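PDB 3OTT: Two-component system sensor histidine kinase from Bacteroides thetaiotaomicron, which probably senses saccharides through the extracellular propeller and sandwich domains that make up this chain, and probably relays the signal inward as an ATP-dependent protein-histidine kinase. Local coordinates for residues Q325-F330 with H372-H377; G341-I346 with W360-D365; G720-I725 with I744-P749. All blocks are in the same frame, centred on the assembly; numbering follows the deposited sequence.

Contact 1: Q325-F330 with H372-H377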
loop_
_atom_site.group_PDB
_atom_site.type_symbol
_atom_site.label_atom_id
_atom_site.label_comp_id
_atom_site.label_asym_id
_atom_site.label_seq_id
_atom_site.Cartn_x
_atom_site.Cartn_y
_atom_site.Cartn_z
ATOM N N GLN B 325 -15.449 0.332 -4.007
ATOM C CA GLN B 325 -16.275 -0.087 -5.140
ATOM C C GLN B 325 -16.964 1.157 -5.750
ATOM O O GLN B 325 -17.762 1.833 -5.089
ATOM C CB GLN B 325 -17.337 -1.079 -4.683
ATOM C CG GLN B 325 -18.267 -1.565 -5.840
ATOM C CD GLN B 325 -17.622 -2.671 -6.621
ATOM O OE1 GLN B 325 -16.935 -3.514 -6.046
ATOM N NE2 GLN B 325 -17.833 -2.679 -7.943
ATOM N N PHE B 326 -16.688 1.434 -7.017
ATOM C CA PHE B 326 -17.105 2.696 -7.625
ATOM C C PHE B 326 -18.504 2.677 -8.162
ATOM O O PHE B 326 -18.817 1.818 -9.018
ATOM C CB PHE B 326 -16.107 3.129 -8.728
ATOM C CG PHE B 326 -14.734 3.470 -8.201
ATOM C CD1 PHE B 326 -13.657 2.679 -8.507
ATOM C CD2 PHE B 326 -14.532 4.587 -7.399
ATOM C CE1 PHE B 326 -12.400 2.998 -8.015
ATOM C CE2 PHE B 326 -13.269 4.906 -6.887
ATOM C CZ PHE B 326 -12.220 4.124 -7.199
ATOM N N TYR B 327 -19.352 3.577 -7.630
ATOM C CA TYR B 327 -20.749 3.704 -8.040
ATOM C C TYR B 327 -21.089 5.014 -8.786
ATOM O O TYR B 327 -22.103 5.095 -9.489
ATOM C CB TYR B 327 -21.739 3.463 -6.871
ATOM C CG TYR B 327 -21.658 2.036 -6.305
ATOM C CD1 TYR B 327 -22.085 0.917 -7.060
ATOM C CD2 TYR B 327 -21.158 1.803 -5.040
ATOM C CE1 TYR B 327 -22.029 -0.407 -6.528
ATOM C CE2 TYR B 327 -21.071 0.484 -4.507
ATOM C CZ TYR B 327 -21.537 -0.597 -5.249
ATOM O OH TYR B 327 -21.439 -1.874 -4.701
ATOM N N SER B 328 -20.241 6.012 -8.631
ATOM C CA SER B 328 -20.415 7.312 -9.293
ATOM C C SER B 328 -19.060 7.811 -9.742
ATOM O O SER B 328 -18.102 7.911 -8.948
ATOM C CB SER B 328 -21.011 8.348 -8.370
ATOM O OG SER B 328 -22.171 7.848 -7.768
ATOM N N LEU B 329 -19.001 8.072 -11.043
ATOM C CA LEU B 329 -17.871 8.706 -11.685
ATOM C C LEU B 329 -18.410 10.004 -12.281
ATOM O O LEU B 329 -19.566 10.073 -12.773
ATOM C CB LEU B 329 -17.339 7.804 -12.771
ATOM C CG LEU B 329 -17.142 6.333 -12.370
ATOM C CD1 LEU B 329 -16.865 5.501 -13.604
ATOM C CD2 LEU B 329 -16.018 6.150 -11.328
ATOM N N PHE B 330 -17.600 11.054 -12.145
ATOM C CA PHE B 330 -17.944 12.375 -12.585
ATOM C C PHE B 330 -16.677 13.179 -12.776
ATOM O O PHE B 330 -15.711 13.031 -12.051
ATOM C CB PHE B 330 -18.868 13.047 -11.571
ATOM C CG PHE B 330 -19.518 14.312 -12.094
ATOM C CD1 PHE B 330 -20.642 14.242 -12.927
ATOM C CD2 PHE B 330 -18.992 15.589 -11.747
ATOM C CE1 PHE B 330 -21.248 15.444 -13.422
ATOM C CE2 PHE B 330 -19.564 16.777 -12.236
ATOM C CZ PHE B 330 -20.678 16.712 -13.086
ATOM N N HIS B 372 -20.626 10.387 5.601
ATOM C CA HIS B 372 -20.893 8.942 5.338
ATOM C C HIS B 372 -20.050 8.507 4.155
ATOM O O HIS B 372 -19.855 9.279 3.209
ATOM C CB HIS B 372 -22.364 8.673 4.967
ATOM C CG HIS B 372 -22.852 7.295 5.299
ATOM N ND1 HIS B 372 -22.529 6.173 4.558
ATOM C CD2 HIS B 372 -23.646 6.854 6.298
ATOM C CE1 HIS B 372 -23.085 5.103 5.099
ATOM N NE2 HIS B 372 -23.770 5.484 6.155
ATOM N N ASN B 373 -19.579 7.256 4.186
ATOM C CA ASN B 373 -18.765 6.730 3.100
ATOM C C ASN B 373 -19.516 6.365 1.810
ATOM O O ASN B 373 -18.922 6.366 0.703
ATOM C CB ASN B 373 -17.991 5.505 3.608
ATOM C CG ASN B 373 -16.779 5.907 4.412
ATOM O OD1 ASN B 373 -16.320 7.038 4.319
ATOM N ND2 ASN B 373 -16.279 5.018 5.204
ATOM N N ARG B 374 -20.782 6.028 1.941
ATOM C CA ARG B 374 -21.516 5.465 0.822
ATOM C C ARG B 374 -22.060 6.603 -0.068
ATOM O O ARG B 374 -22.970 7.321 0.307
ATOM C CB ARG B 374 -22.611 4.516 1.328
ATOM C CG ARG B 374 -23.321 3.688 0.265
ATOM C CD ARG B 374 -23.969 2.379 0.824
ATOM N NE ARG B 374 -23.019 1.434 1.391
ATOM C CZ ARG B 374 -22.311 0.540 0.702
ATOM N NH1 ARG B 374 -22.435 0.394 -0.647
ATOM N NH2 ARG B 374 -21.481 -0.240 1.365
ATOM N N ILE B 375 -21.432 6.777 -1.220
ATOM C CA ILE B 375 -21.722 7.834 -2.162
ATOM C C ILE B 375 -22.719 7.224 -3.123
ATOM O O ILE B 375 -22.541 6.055 -3.562
ATOM C CB ILE B 375 -20.456 8.173 -2.995
ATOM C CG1 ILE B 375 -19.242 8.494 -2.080
ATOM C CG2 ILE B 375 -20.770 9.349 -3.934
ATOM C CD1 ILE B 375 -19.561 9.484 -1.041
ATOM N N ARG B 376 -23.769 7.975 -3.442
ATOM C CA ARG B 376 -24.832 7.475 -4.330
ATOM C C ARG B 376 -24.991 8.337 -5.600
ATOM O O ARG B 376 -25.491 7.870 -6.598
ATOM C CB ARG B 376 -26.153 7.303 -3.562
ATOM C CG ARG B 376 -25.988 6.729 -2.155
ATOM C CD ARG B 376 -27.180 6.080 -1.543
ATOM N NE ARG B 376 -27.346 4.853 -2.207
ATOM C CZ ARG B 376 -27.338 3.616 -1.706
ATOM N NH1 ARG B 376 -27.205 3.305 -0.402
ATOM N NH2 ARG B 376 -27.508 2.679 -2.616
ATOM N N HIS B 377 -24.483 9.559 -5.590
ATOM C CA HIS B 377 -24.607 10.406 -6.756
ATOM C C HIS B 377 -23.750 11.642 -6.625
ATOM O O HIS B 377 -23.593 12.178 -5.520
ATOM C CB HIS B 377 -26.053 10.791 -7.077
ATOM C CG HIS B 377 -26.246 11.256 -8.489
ATOM N ND1 HIS B 377 -26.901 12.431 -8.810
ATOM C CD2 HIS B 377 -25.822 10.732 -9.664
ATOM C CE1 HIS B 377 -26.909 12.580 -10.127
ATOM N NE2 HIS B 377 -26.266 11.553 -10.665
#
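Tyr327 and Ser328 both turn their CB toward Arg374, Ile375, Arg376 and His377, where two neighbouring four-stranded blades of a beta-propeller meet. Each segment runs into the first strand of its blade. The axes of strands 326-330 and 375-377 approach to 6.1 Å at 49°, too far apart and too splayed for a shared backbone ladder, so these two segments touch through side chains of 326-330, partly against the backbone of 372-377. Classic beta bulges lie on both strands: Tyr327 and Ser328 together face Gly340, while Arg376 and His377 together face Ala389. The first bulge explains how two successive residues can point to the same neighbour.

Ser328 has OG anti to its carbonyl carbon, which carries the hydroxyl against the backbone opposite. OG stands 3.5 Å from Arg376 O and 3.6 Å from His377 N, near the two polar atoms of one peptide group but hydrogen-bonded to neither. Its apolar neighbour is the CG2 branch of Ile375, with OG and CG2 4.3 Å apart.

The Tyr327 ring approaches the Arg374 guanidinium obliquely, the two planes 50° apart, and CE2 comes within 4.1 Å of NH1. This is a loose touch rather than a stack. Arg374 reaches the ring because its chain, otherwise extended, bends at the third torsion (chi3 -62°). The polar ends are held by the second subunit: NH2 of Arg374 forms salt bridges with Asp72 and Asp113 there, NH1 bonds Gln129, and Tyr327 OH bonds Gln127, all of that other chain. The blade junction is thereby also part of the dimer interface.

The base of Arg374 is fixed locally, its backbone N donating a nearly straight 3.1 Å bond to His372 ND1 and lying in the plane of the imidazole.

Contact 2: G341-I346 with W360-D365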
loop_
_atom_site.group_PDB
_atom_site.type_symbol
_atom_site.label_atom_id
_atom_site.label_comp_id
_atom_site.label_asym_id
_atom_site.label_seq_id
_atom_site.Cartn_x
_atom_site.Cartn_y
_atom_site.Cartn_z
ATOM N N GLY B 341 -17.848 5.710 -4.254
ATOM C CA GLY B 341 -18.678 4.522 -4.144
ATOM C C GLY B 341 -18.853 4.094 -2.708
ATOM O O GLY B 341 -19.138 4.907 -1.879
ATOM N N ALA B 342 -18.595 2.836 -2.412
ATOM C CA ALA B 342 -18.865 2.264 -1.080
ATOM C C ALA B 342 -17.961 2.878 -0.058
ATOM O O ALA B 342 -18.361 3.056 1.068
ATOM C CB ALA B 342 -18.628 0.752 -1.098
ATOM N N ASN B 343 -16.704 3.142 -0.412
ATOM C CA ASN B 343 -15.729 3.539 0.600
ATOM C C ASN B 343 -15.250 4.969 0.432
ATOM O O ASN B 343 -14.028 5.203 0.431
ATOM C CB ASN B 343 -14.494 2.611 0.570
ATOM C CG ASN B 343 -13.603 2.754 1.856
ATOM O OD1 ASN B 343 -14.079 3.179 2.938
ATOM N ND2 ASN B 343 -12.308 2.415 1.724
ATOM N N GLY B 344 -16.175 5.922 0.273
ATOM C CA GLY B 344 -15.777 7.336 0.182
ATOM C C GLY B 344 -15.533 7.872 -1.234
ATOM O O GLY B 344 -15.846 7.218 -2.249
ATOM N N LEU B 345 -14.952 9.059 -1.323
ATOM C CA LEU B 345 -14.939 9.795 -2.580
ATOM C C LEU B 345 -13.550 10.356 -2.866
ATOM O O LEU B 345 -12.983 11.086 -2.054
ATOM C CB LEU B 345 -15.975 10.941 -2.506
ATOM C CG LEU B 345 -16.132 11.949 -3.650
ATOM C CD1 LEU B 345 -16.703 11.362 -4.934
ATOM C CD2 LEU B 345 -16.993 13.192 -3.217
ATOM N N ILE B 346 -13.052 10.084 -4.058
ATOM C CA ILE B 346 -11.708 10.451 -4.407
ATOM C C ILE B 346 -11.724 11.548 -5.478
ATOM O O ILE B 346 -12.352 11.353 -6.541
ATOM C CB ILE B 346 -10.919 9.240 -4.886
ATOM C CG1 ILE B 346 -11.026 8.087 -3.876
ATOM C CG2 ILE B 346 -9.430 9.604 -5.154
ATOM C CD1 ILE B 346 -10.523 6.760 -4.441
ATOM N N TRP B 360 -8.836 11.903 -0.723
ATOM C CA TRP B 360 -9.781 10.847 -0.517
ATOM C C TRP B 360 -10.599 11.203 0.714
ATOM O O TRP B 360 -10.051 11.159 1.840
ATOM C CB TRP B 360 -9.063 9.517 -0.302
ATOM C CG TRP B 360 -9.982 8.309 -0.382
ATOM C CD1 TRP B 360 -11.336 8.272 -0.165
ATOM C CD2 TRP B 360 -9.584 6.976 -0.718
ATOM N NE1 TRP B 360 -11.804 6.994 -0.359
ATOM C CE2 TRP B 360 -10.746 6.183 -0.712
ATOM C CE3 TRP B 360 -8.334 6.378 -1.042
ATOM C CZ2 TRP B 360 -10.715 4.819 -0.998
ATOM C CZ3 TRP B 360 -8.293 5.023 -1.325
ATOM C CH2 TRP B 360 -9.480 4.251 -1.309
ATOM N N TYR B 361 -11.874 11.568 0.470
ATOM C CA TYR B 361 -12.818 12.005 1.507
ATOM C C TYR B 361 -13.539 10.793 2.076
ATOM O O TYR B 361 -14.123 9.970 1.308
ATOM C CB TYR B 361 -13.858 12.968 0.946
ATOM C CG TYR B 361 -13.266 14.273 0.548
ATOM C CD1 TYR B 361 -12.717 14.458 -0.754
ATOM C CD2 TYR B 361 -13.199 15.340 1.455
ATOM C CE1 TYR B 361 -12.101 15.680 -1.126
ATOM C CE2 TYR B 361 -12.592 16.594 1.076
ATOM C CZ TYR B 361 -12.040 16.720 -0.224
ATOM O OH TYR B 361 -11.436 17.877 -0.624
ATOM N N ARG B 362 -13.426 10.616 3.392
ATOM C CA ARG B 362 -14.222 9.560 4.019
ATOM C C ARG B 362 -14.514 9.792 5.439
ATOM O O ARG B 362 -13.898 10.677 6.066
ATOM C CB ARG B 362 -13.648 8.175 3.853
ATOM C CG ARG B 362 -12.409 7.982 4.464
ATOM C CD ARG B 362 -11.421 7.863 3.341
ATOM N NE ARG B 362 -10.909 6.516 3.109
ATOM C CZ ARG B 362 -9.602 6.257 3.149
ATOM N NH1 ARG B 362 -8.755 7.253 3.423
ATOM N NH2 ARG B 362 -9.134 5.040 2.914
ATOM N N MET B 363 -15.464 9.012 5.928
ATOM C CA MET B 363 -15.834 9.089 7.292
ATOM C C MET B 363 -14.670 8.585 8.112
ATOM O O MET B 363 -14.146 7.503 7.874
ATOM C CB MET B 363 -17.139 8.299 7.548
ATOM C CG MET B 363 -17.356 7.857 8.985
ATOM S SD MET B 363 -17.998 9.142 10.066
ATOM C CE MET B 363 -16.564 10.062 10.618
ATOM N N GLY B 364 -14.270 9.395 9.084
ATOM C CA GLY B 364 -13.267 9.038 10.059
ATOM C C GLY B 364 -11.952 9.745 9.765
ATOM O O GLY B 364 -11.076 9.781 10.661
ATOM N N ASP B 365 -11.801 10.267 8.520
ATOM C CA ASP B 365 -10.521 10.836 8.067
ATOM C C ASP B 365 -10.311 12.130 8.788
ATOM O O ASP B 365 -11.144 13.023 8.737
ATOM C CB ASP B 365 -10.479 11.097 6.560
ATOM C CG ASP B 365 -9.079 11.425 6.065
ATOM O OD1 ASP B 365 -8.718 12.618 5.991
ATOM O OD2 ASP B 365 -8.317 10.484 5.787
#
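Trp360 places its indole between Ile346 on one face and Arg362 on the other, with Asn343 at the rim. From CB the side chain leaves with CG opposite the backbone N (chi1 -167°), which swings the ring across to 341-346. CG and CD1 each lie 3.7 Å from Ile346 CG1. That methylene sits over the five-membered ring, 3.5 Å from its centroid and almost on the ring normal, a CH-pi contact. At NE1 the edge becomes polar: it donates a 3.0 Å hydrogen bond to Asn343 O, with an angle of 145° at the hydrogen and the acceptor tilted slightly out of the indole plane.

The backbones beneath form the antiparallel hairpin of strands 344-348 and 359-361, the two outer strands of a propeller blade. Leu345 and Tyr361 are a hydrogen-bonded pair, joined by Leu345 N to Tyr361 O at 2.9 Å and Tyr361 N to Leu345 O at 2.8 Å; Ile346 and Trp360 follow as a non-hydrogen-bonded pair. Gly344 fits here because a CB would collide with Tyr361 O and crowd NE1.

Farther out, the six-membered ring is met by Ile346 CD1, while CZ2 passes 4.0 Å from Asn343 ND2, itself hydrogen-bonded to Gly323 O, the amide plane steeply inclined to the ring. Replacing the indole with an alanine would probably leave Asn343 O without this donor and open a gap between Ile346 and the Arg362 guanidinium. Arg362 CZ lies 3.9 Å above the opposite face, and its NH2 is anchored by a salt bridge to Asp322. Beyond Arg362 the chain makes a type II turn to Asp365, with Gly364 at the third position in a backbone conformation (phi 105°) that would jam a CB against the preceding carbonyl.

Contact 3: G720-I725 with I744-P749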
loop_
_atom_site.group_PDB
_atom_site.type_symbol
_atom_site.label_atom_id
_atom_site.label_comp_id
_atom_site.label_asym_id
_atom_site.label_seq_id
_atom_site.Cartn_x
_atom_site.Cartn_y
_atom_site.Cartn_z
ATOM N N GLY B 720 23.488 32.089 -29.668
ATOM C CA GLY B 720 22.264 32.586 -29.085
ATOM C C GLY B 720 21.531 31.502 -28.269
ATOM O O GLY B 720 22.027 30.378 -28.066
ATOM N N ASN B 721 20.349 31.888 -27.809
ATOM C CA ASN B 721 19.472 31.096 -27.015
ATOM C C ASN B 721 18.311 30.585 -27.848
ATOM O O ASN B 721 17.696 31.349 -28.606
ATOM C CB ASN B 721 18.962 31.956 -25.878
ATOM C CG ASN B 721 20.039 32.216 -24.825
ATOM O OD1 ASN B 721 20.451 31.313 -24.111
ATOM N ND2 ASN B 721 20.460 33.449 -24.696
ATOM N N TYR B 722 18.026 29.296 -27.709
ATOM C CA TYR B 722 16.894 28.632 -28.379
ATOM C C TYR B 722 16.196 27.746 -27.348
ATOM O O TYR B 722 16.743 27.505 -26.253
ATOM C CB TYR B 722 17.350 27.772 -29.572
ATOM C CG TYR B 722 18.231 28.499 -30.536
ATOM C CD1 TYR B 722 19.632 28.419 -30.443
ATOM C CD2 TYR B 722 17.680 29.271 -31.552
ATOM C CE1 TYR B 722 20.441 29.098 -31.331
ATOM C CE2 TYR B 722 18.486 29.953 -32.455
ATOM C CZ TYR B 722 19.847 29.861 -32.325
ATOM O OH TYR B 722 20.617 30.536 -33.203
ATOM N N GLN B 723 15.003 27.285 -27.692
ATOM C CA GLN B 723 14.252 26.363 -26.835
ATOM C C GLN B 723 13.543 25.412 -27.794
ATOM O O GLN B 723 12.755 25.863 -28.609
ATOM C CB GLN B 723 13.246 27.133 -25.951
ATOM C CG GLN B 723 12.409 26.262 -25.068
ATOM C CD GLN B 723 11.387 27.037 -24.248
ATOM O OE1 GLN B 723 10.368 27.480 -24.775
ATOM N NE2 GLN B 723 11.635 27.167 -22.936
ATOM N N LEU B 724 13.848 24.115 -27.701
ATOM C CA LEU B 724 13.199 23.117 -28.505
ATOM C C LEU B 724 11.925 22.646 -27.791
ATOM O O LEU B 724 11.964 22.181 -26.640
ATOM C CB LEU B 724 14.114 21.926 -28.576
ATOM C CG LEU B 724 14.255 21.031 -29.770
ATOM C CD1 LEU B 724 14.582 19.623 -29.286
ATOM C CD2 LEU B 724 13.136 21.098 -30.822
ATOM N N ILE B 725 10.802 22.730 -28.480
ATOM C CA ILE B 725 9.560 22.277 -27.902
ATOM C C ILE B 725 9.019 21.109 -28.724
ATOM O O ILE B 725 8.884 21.212 -29.944
ATOM C CB ILE B 725 8.548 23.430 -27.804
ATOM C CG1 ILE B 725 9.144 24.577 -26.959
ATOM C CG2 ILE B 725 7.197 22.952 -27.252
ATOM C CD1 ILE B 725 8.333 25.940 -27.076
ATOM N N ILE B 744 18.451 25.426 -25.257
ATOM C CA ILE B 744 19.760 25.334 -25.901
ATOM C C ILE B 744 20.499 26.676 -25.955
ATOM O O ILE B 744 19.947 27.673 -26.441
ATOM C CB ILE B 744 19.597 24.779 -27.337
ATOM C CG1 ILE B 744 18.822 23.388 -27.311
ATOM C CG2 ILE B 744 20.971 24.586 -27.955
ATOM C CD1 ILE B 744 18.225 22.989 -28.709
ATOM N N ARG B 745 21.734 26.729 -25.455
ATOM C CA ARG B 745 22.548 27.902 -25.606
ATOM C C ARG B 745 23.728 27.573 -26.533
ATOM O O ARG B 745 24.495 26.624 -26.270
ATOM C CB ARG B 745 23.015 28.425 -24.261
ATOM C CG ARG B 745 23.746 29.750 -24.371
ATOM C CD ARG B 745 24.312 30.243 -23.027
ATOM N NE ARG B 745 24.959 31.555 -23.171
ATOM C CZ ARG B 745 25.731 32.161 -22.256
ATOM N NH1 ARG B 745 25.986 31.585 -21.073
ATOM N NH2 ARG B 745 26.258 33.365 -22.539
ATOM N N ILE B 746 23.842 28.304 -27.648
ATOM C CA ILE B 746 25.026 28.220 -28.485
ATOM C C ILE B 746 25.951 29.429 -28.208
ATOM O O ILE B 746 25.513 30.585 -28.395
ATOM C CB ILE B 746 24.658 28.255 -29.993
ATOM C CG1 ILE B 746 23.588 27.190 -30.314
ATOM C CG2 ILE B 746 25.928 28.138 -30.865
ATOM C CD1 ILE B 746 24.106 25.947 -30.807
ATOM N N LEU B 747 27.203 29.173 -27.800
ATOM C CA LEU B 747 28.140 30.208 -27.309
ATOM C C LEU B 747 28.812 30.855 -28.502
ATOM O O LEU B 747 28.994 30.196 -29.511
ATOM C CB LEU B 747 29.186 29.602 -26.367
ATOM C CG LEU B 747 28.693 29.070 -24.996
ATOM C CD1 LEU B 747 29.685 28.079 -24.383
ATOM C CD2 LEU B 747 28.514 30.220 -24.045
ATOM N N PRO B 748 29.159 32.140 -28.413
ATOM C CA PRO B 748 29.899 32.779 -29.521
ATOM C C PRO B 748 31.308 32.212 -29.654
ATOM O O PRO B 748 31.824 31.692 -28.685
ATOM C CB PRO B 748 29.974 34.249 -29.089
ATOM C CG PRO B 748 29.869 34.193 -27.560
ATOM C CD PRO B 748 28.902 33.066 -27.300
ATOM N N PRO B 749 31.939 32.306 -30.848
ATOM C CA PRO B 749 33.362 31.866 -31.021
ATOM C C PRO B 749 34.338 32.363 -29.954
ATOM O O PRO B 749 35.273 31.641 -29.578
ATOM C CB PRO B 749 33.762 32.465 -32.383
ATOM C CG PRO B 749 32.607 33.371 -32.791
ATOM C CD PRO B 749 31.375 32.805 -32.124
#
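Tyr722 and Ile744 bond to each other at both backbone ends, as do Gly720 and Ile746, in an antiparallel hairpin of the Y_Y_Y domain, part of one sheet of its E-set-type sandwich. Gly720 N to Ile746 O, Ile746 N to Gly720 O and Tyr722 N to Ile744 O all measure 2.8 Å; the fourth bond, Ile744 N to Tyr722 O at 2.9 Å, arrives well above the carbonyl plane (45°), off the lone-pair directions.

The tight side is apolar. Ile746 CG1 meets the edge of the Tyr722 ring at CE1, 3.8 Å away, and Ile744 CD1 lies 4.2 Å from Leu724 CB. Leu724 and Ile744 also reach Phe676 on the facing sheet. The Tyr722 hydroxyl bonds Ser718 O.

On the other face Asn721 and Arg745, a non-hydrogen-bonded pair, are exposed and run alongside each other. Asn721 OD1 touches the aliphatic Arg745 CG at 3.7 Å, and no hydrogen bond links the amide to the guanidinium. Arg745 is fully extended, and Leu747 CD2 lies 3.8 Å over one face of its guanidinium.

This division implies that backbone bonds and buried hydrocarbon hold the hairpin, while the polar face adds little specific bonding across it.

How the contacts relate
Contacts 1 and 2 share one propeller blade, whose inner strand 326-331 and outer pair 344-348 and 359-361 they engage; their centres are 9 Å apart. Asn373 joins them: its OD1 probably accepts from Met363 N and its O from Gly344 N. Within the blade contact 2 uses backbone bonds, whereas contact 1 spans two blades by side-chain touches, some against backbone, with no bond between segments; both are partly buried, without exposed touching residues, and reach the second subunit. Contact 3, centred about 52 Å from contact 1 and 50 Å from contact 2 in the C-terminal sandwich, shares contact 2's antiparallel ladder but includes two exposed residues and touches no other chain of the assembly.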